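Local coordinates for Obg-like ATPase 1 (PDB 1NI3), which hydrolyses ATP, and GTP less efficiently, with magnesium as cofactor, and negatively regulates the G2/M transition of the cell cycle, at residues 203-208 with 258-263; 267-272 with 283-288. All coordinates share one frame; numbering follows the deposited sequence.

Contact 1: residues 203-208 with 258-263; sequences IRKGDW and PGDTLI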
loop_
_atom_site.group_PDB
_atom_site.type_symbol
_atom_site.label_atom_id
_atom_site.label_comp_id
_atom_site.label_asym_id
_atom_site.label_seq_id
_atom_site.Cartn_x
_atom_site.Cartn_y
_atom_site.Cartn_z
ATOM N N ILE A 203 7.844 -14.860 2.278
ATOM C CA ILE A 203 6.647 -15.663 2.523
ATOM C C ILE A 203 5.445 -15.269 1.649
ATOM O O ILE A 203 4.628 -16.121 1.274
ATOM C CB ILE A 203 6.239 -15.594 4.030
ATOM C CG1 ILE A 203 5.605 -16.912 4.455
ATOM C CG2 ILE A 203 5.290 -14.435 4.280
ATOM C CD1 ILE A 203 6.593 -18.075 4.501
ATOM N N ARG A 204 5.344 -13.988 1.306
ATOM C CA ARG A 204 4.229 -13.538 0.493
ATOM C C ARG A 204 4.259 -14.177 -0.893
ATOM O O ARG A 204 3.297 -14.062 -1.657
ATOM C CB ARG A 204 4.262 -12.026 0.353
ATOM C CG ARG A 204 5.383 -11.483 -0.488
ATOM C CD ARG A 204 5.093 -10.036 -0.796
ATOM N NE ARG A 204 6.115 -9.436 -1.637
ATOM C CZ ARG A 204 7.258 -8.947 -1.178
ATOM N NH1 ARG A 204 7.525 -8.981 0.123
ATOM N NH2 ARG A 204 8.140 -8.427 -2.021
ATOM N N LYS A 205 5.355 -14.859 -1.212
ATOM C CA LYS A 205 5.505 -15.490 -2.517
ATOM C C LYS A 205 5.197 -16.982 -2.557
ATOM O O LYS A 205 5.095 -17.572 -3.635
ATOM C CB LYS A 205 6.919 -15.249 -3.044
ATOM C CG LYS A 205 7.302 -13.781 -3.130
ATOM C CD LYS A 205 6.446 -13.030 -4.142
ATOM C CE LYS A 205 6.872 -11.570 -4.268
ATOM N NZ LYS A 205 5.961 -10.801 -5.158
ATOM N N GLY A 206 5.048 -17.591 -1.390
ATOM C CA GLY A 206 4.761 -19.008 -1.352
ATOM C C GLY A 206 3.370 -19.288 -1.865
ATOM O O GLY A 206 2.589 -18.373 -2.116
ATOM N N ASP A 207 3.070 -20.570 -2.033
ATOM C CA ASP A 207 1.768 -21.019 -2.500
ATOM C C ASP A 207 1.114 -21.666 -1.287
ATOM O O ASP A 207 1.254 -22.867 -1.063
ATOM C CB ASP A 207 1.942 -22.041 -3.628
ATOM C CG ASP A 207 0.623 -22.619 -4.102
ATOM O OD1 ASP A 207 -0.355 -21.845 -4.234
ATOM O OD2 ASP A 207 0.559 -23.843 -4.358
ATOM N N TRP A 208 0.408 -20.862 -0.500
ATOM C CA TRP A 208 -0.239 -21.372 0.696
ATOM C C TRP A 208 -1.731 -21.529 0.507
ATOM O O TRP A 208 -2.308 -20.967 -0.422
ATOM C CB TRP A 208 0.040 -20.443 1.876
ATOM C CG TRP A 208 1.447 -20.016 1.945
ATOM C CD1 TRP A 208 1.978 -18.867 1.430
ATOM C CD2 TRP A 208 2.539 -20.747 2.510
ATOM N NE1 TRP A 208 3.338 -18.836 1.638
ATOM C CE2 TRP A 208 3.709 -19.981 2.295
ATOM C CE3 TRP A 208 2.650 -21.973 3.174
ATOM C CZ2 TRP A 208 4.971 -20.410 2.718
ATOM C CZ3 TRP A 208 3.901 -22.391 3.592
ATOM C CH2 TRP A 208 5.041 -21.615 3.363
ATOM N N PRO A 258 9.679 -11.793 -7.749
ATOM C CA PRO A 258 8.857 -11.688 -8.952
ATOM C C PRO A 258 7.457 -11.173 -8.676
ATOM O O PRO A 258 6.912 -11.377 -7.592
ATOM C CB PRO A 258 8.861 -13.111 -9.481
ATOM C CG PRO A 258 8.884 -13.919 -8.219
ATOM C CD PRO A 258 9.923 -13.205 -7.397
ATOM N N GLY A 259 6.898 -10.489 -9.667
ATOM C CA GLY A 259 5.558 -9.962 -9.550
ATOM C C GLY A 259 5.488 -8.553 -9.018
ATOM O O GLY A 259 4.654 -7.757 -9.444
ATOM N N ASP A 260 6.370 -8.241 -8.081
ATOM C CA ASP A 260 6.390 -6.920 -7.468
ATOM C C ASP A 260 6.535 -5.785 -8.479
ATOM O O ASP A 260 7.348 -5.839 -9.400
ATOM C CB ASP A 260 7.503 -6.868 -6.434
ATOM C CG ASP A 260 7.322 -7.913 -5.365
ATOM O OD1 ASP A 260 6.302 -7.849 -4.640
ATOM O OD2 ASP A 260 8.176 -8.813 -5.258
ATOM N N THR A 261 5.719 -4.759 -8.297
ATOM C CA THR A 261 5.717 -3.612 -9.179
ATOM C C THR A 261 7.012 -2.841 -9.132
ATOM O O THR A 261 7.592 -2.630 -8.066
ATOM C CB THR A 261 4.619 -2.633 -8.807
ATOM O OG1 THR A 261 3.380 -3.334 -8.685
ATOM C CG2 THR A 261 4.503 -1.548 -9.867
ATOM N N LEU A 262 7.447 -2.388 -10.298
ATOM C CA LEU A 262 8.674 -1.622 -10.408
ATOM C C LEU A 262 8.360 -0.287 -11.088
ATOM O O LEU A 262 8.069 -0.234 -12.280
ATOM C CB LEU A 262 9.680 -2.441 -11.210
ATOM C CG LEU A 262 11.146 -2.039 -11.178
ATOM C CD1 LEU A 262 11.970 -3.069 -11.932
ATOM C CD2 LEU A 262 11.304 -0.677 -11.800
ATOM N N ILE A 263 8.426 0.790 -10.310
ATOM C CA ILE A 263 8.124 2.133 -10.801
ATOM C C ILE A 263 9.346 3.052 -10.928
ATOM O O ILE A 263 9.778 3.636 -9.936
ATOM C CB ILE A 263 7.110 2.835 -9.856
ATOM C CG1 ILE A 263 5.807 2.035 -9.794
ATOM C CG2 ILE A 263 6.865 4.255 -10.322
ATOM C CD1 ILE A 263 4.703 2.706 -8.969
#
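The carboxylate of D260 lies between two bases, K205 NZ off one face and R204 NH2 off the other, and D260 comes to meet both from the opposite direction. The ammonium is about equally far from the two oxygens, with K205 NZ 3.0 Å from D260 OD2, a salt bridge whose hydrogen bonds are weak. Its firmer bond goes to backbone: NZ donates to P258 O at 2.7 Å, tilted 22° from the carbonyl plane. A bend at chi2 (-65°), followed by an extended run to NZ, brings the lysine end between these acceptors. R204 presents the edge of its guanidinium, yet the carboxylate is turned 69° against it, so a flat two-pronged pairing is absent. NE and NH2 both point at OD1, with R204 NH2 3.3 Å from D260 OD1, and NH2 reaches OD2 as well; all these bonds to D260 are weak, their donors standing out of the carboxylate plane. The network joins two surface loops of the OBG-type G domain: 203-205 is a short 3-10 turn after helix 179-199, while P258-D260 leads into strand 262-265. The main polar partner of D260 is S257, whose OG bonds OD2. Flanking the charges, R204 touches V227 and D260 touches Y229, both on strand 227-232.

Contact 2: residues 267-272 with 283-288; sequences VAFEER and EECKKL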
loop_
_atom_site.group_PDB
_atom_site.type_symbol
_atom_site.label_atom_id
_atom_site.label_comp_id
_atom_site.label_asym_id
_atom_site.label_seq_id
_atom_site.Cartn_x
_atom_site.Cartn_y
_atom_site.Cartn_z
ATOM N N VAL A 267 12.799 11.349 -7.652
ATOM C CA VAL A 267 12.443 12.184 -6.509
ATOM C C VAL A 267 12.816 13.642 -6.748
ATOM O O VAL A 267 12.142 14.569 -6.264
ATOM C CB VAL A 267 13.175 11.725 -5.249
ATOM C CG1 VAL A 267 12.868 12.665 -4.084
ATOM C CG2 VAL A 267 12.774 10.298 -4.914
ATOM N N ALA A 268 13.898 13.832 -7.496
ATOM C CA ALA A 268 14.406 15.152 -7.835
ATOM C C ALA A 268 13.388 15.885 -8.669
ATOM O O ALA A 268 13.083 17.051 -8.422
ATOM C CB ALA A 268 15.702 14.994 -8.627
ATOM N N PHE A 269 12.868 15.171 -9.663
ATOM C CA PHE A 269 11.883 15.722 -10.583
ATOM C C PHE A 269 10.550 15.933 -9.900
ATOM O O PHE A 269 9.927 16.987 -10.063
ATOM C CB PHE A 269 11.642 14.780 -11.762
ATOM C CG PHE A 269 10.590 15.279 -12.711
ATOM C CD1 PHE A 269 10.797 16.444 -13.430
ATOM C CD2 PHE A 269 9.375 14.620 -12.851
ATOM C CE1 PHE A 269 9.792 16.971 -14.243
ATOM C CE2 PHE A 269 8.364 15.142 -13.666
ATOM C CZ PHE A 269 8.577 16.310 -14.370
ATOM N N GLU A 270 10.096 14.919 -9.164
ATOM C CA GLU A 270 8.822 15.031 -8.473
ATOM C C GLU A 270 8.886 16.295 -7.638
ATOM O O GLU A 270 8.013 17.159 -7.731
ATOM C CB GLU A 270 8.571 13.810 -7.586
ATOM C CG GLU A 270 8.284 12.504 -8.325
ATOM C CD GLU A 270 7.071 12.582 -9.239
ATOM O OE1 GLU A 270 6.034 13.156 -8.832
ATOM O OE2 GLU A 270 7.152 12.042 -10.362
ATOM N N GLU A 271 9.946 16.403 -6.840
ATOM C CA GLU A 271 10.136 17.568 -5.994
ATOM C C GLU A 271 9.952 18.859 -6.775
ATOM O O GLU A 271 9.109 19.690 -6.437
ATOM C CB GLU A 271 11.530 17.540 -5.348
ATOM C CG GLU A 271 11.874 18.794 -4.553
ATOM C CD GLU A 271 10.887 19.074 -3.441
ATOM O OE1 GLU A 271 10.796 18.247 -2.506
ATOM O OE2 GLU A 271 10.187 20.114 -3.505
ATOM N N ARG A 272 10.731 19.017 -7.839
ATOM C CA ARG A 272 10.652 20.239 -8.645
ATOM C C ARG A 272 9.251 20.524 -9.163
ATOM O O ARG A 272 8.861 21.678 -9.297
ATOM C CB ARG A 272 11.636 20.217 -9.840
ATOM C CG ARG A 272 11.787 21.601 -10.473
ATOM C CD ARG A 272 12.911 21.717 -11.518
ATOM N NE ARG A 272 12.433 21.545 -12.886
ATOM C CZ ARG A 272 12.192 20.368 -13.439
ATOM N NH1 ARG A 272 12.396 19.276 -12.731
ATOM N NH2 ARG A 272 11.735 20.284 -14.682
ATOM N N GLU A 283 1.624 21.739 -18.267
ATOM C CA GLU A 283 2.314 22.382 -19.386
ATOM C C GLU A 283 3.787 21.967 -19.431
ATOM O O GLU A 283 4.314 21.602 -20.490
ATOM C CB GLU A 283 2.222 23.907 -19.261
ATOM C CG GLU A 283 2.963 24.674 -20.355
ATOM C CD GLU A 283 3.349 26.084 -19.929
ATOM O OE1 GLU A 283 3.930 26.823 -20.755
ATOM O OE2 GLU A 283 3.089 26.451 -18.761
ATOM N N GLU A 284 4.434 22.037 -18.267
ATOM C CA GLU A 284 5.846 21.690 -18.086
ATOM C C GLU A 284 6.055 20.212 -18.399
ATOM O O GLU A 284 7.024 19.824 -19.060
ATOM C CB GLU A 284 6.257 21.984 -16.632
ATOM C CG GLU A 284 7.662 21.521 -16.217
ATOM C CD GLU A 284 8.776 22.309 -16.873
ATOM O OE1 GLU A 284 8.468 23.284 -17.591
ATOM O OE2 GLU A 284 9.963 21.954 -16.668
ATOM N N CYS A 285 5.132 19.392 -17.912
ATOM C CA CYS A 285 5.191 17.963 -18.132
ATOM C C CYS A 285 5.035 17.658 -19.618
ATOM O O CYS A 285 5.648 16.715 -20.127
ATOM C CB CYS A 285 4.095 17.269 -17.328
ATOM S SG CYS A 285 4.651 16.611 -15.748
ATOM N N LYS A 286 4.223 18.454 -20.319
ATOM C CA LYS A 286 4.024 18.234 -21.749
ATOM C C LYS A 286 5.265 18.643 -22.529
ATOM O O LYS A 286 5.751 17.883 -23.353
ATOM C CB LYS A 286 2.800 19.002 -22.269
ATOM C CG LYS A 286 2.279 18.458 -23.614
ATOM C CD LYS A 286 0.876 18.975 -23.972
ATOM C CE LYS A 286 -0.195 18.504 -22.981
ATOM N NZ LYS A 286 -1.545 19.090 -23.256
ATOM N N LYS A 287 5.779 19.837 -22.255
ATOM C CA LYS A 287 6.967 20.330 -22.934
ATOM C C LYS A 287 8.128 19.359 -22.789
ATOM O O LYS A 287 8.887 19.156 -23.729
ATOM C CB LYS A 287 7.361 21.710 -22.389
ATOM C CG LYS A 287 6.351 22.821 -22.735
ATOM C CD LYS A 287 6.794 24.226 -22.263
ATOM C CE LYS A 287 6.793 24.358 -20.735
ATOM N NZ LYS A 287 7.163 25.723 -20.248
ATOM N N LEU A 288 8.261 18.753 -21.613
ATOM C CA LEU A 288 9.332 17.785 -21.364
ATOM C C LEU A 288 8.901 16.394 -21.789
ATOM O O LEU A 288 9.682 15.440 -21.762
ATOM C CB LEU A 288 9.698 17.775 -19.884
ATOM C CG LEU A 288 10.573 18.957 -19.490
ATOM C CD1 LEU A 288 10.758 19.001 -17.985
ATOM C CD2 LEU A 288 11.908 18.822 -20.201
#
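Two short helices of the OBG-type G domain, 267-273 and 278-287, face each other here through a small apolar patch with a salt bridge beside it. F269 and C285 form the buried part. The phenyl ring of F269 leaves its helix with CG anti to the backbone N (chi1 178°), which carries CZ outward to within 4.2 Å of C285 SG. The sulfur sits 5.5 Å from the ring centroid, a sulfur-aromatic contact made at the ring edge, close to its plane. L288 adds a methyl at an oblique angle, its CD1 lying 4.4 Å from F269 CE1. The same methyl approaches the guanidinium of R272 at the edge, 3.7 Å from NH2, so one leucine branch touches both the aromatic and the charged side chain.

R272 and E284 cross at about a right angle. R272 NH2 donates to E284 OE2 at 3.1 Å, with an angle of 138° at the hydrogen, and the carboxylate receives it on its anti lone pair. Only NH2 and OE2 of the two groups meet, their planes 75° apart. R272 has a second acidic partner, because NH1 pairs with E235, the first residue of helix 235-238; two carboxylates thus hold different nitrogens of one guanidinium. On its own helix K287 sits between E284 OE1, at a long 3.8 Å from K287 NZ, and E283 OE1, a weak pairing.

Behind this contact, helix 267-273 follows strand 262-265 directly and rests V267 on F36 and on T35, a predicted ATP-binding residue, both of helix 33-42, with E271 touching A39. E270, turned to another side, binds S292 and the backbone of M293 just before helix 294-304, while L288 also packs on L239 beyond helix 235-238.

Overall arrangement
Both contacts lie in the OBG-type G region, in series along the chain, their centres about 31 Å apart. Contact 1 closes with the segment that runs into strand 262-265, which pairs in parallel with strand 227-232 of the large mixed sheet; helix 267-273 of contact 2 follows at once. This strand and helix therefore connect them, with no other touch between their segments. Contact 1 joins surface loops away from the annotated sites. Contact 2, farther from the chain centre, is nearer the nucleotide region: the F269 side chain is about 8 Å from that of M233, a predicted ATP-binding residue, consistent with helix 267-273 bordering that side of the site.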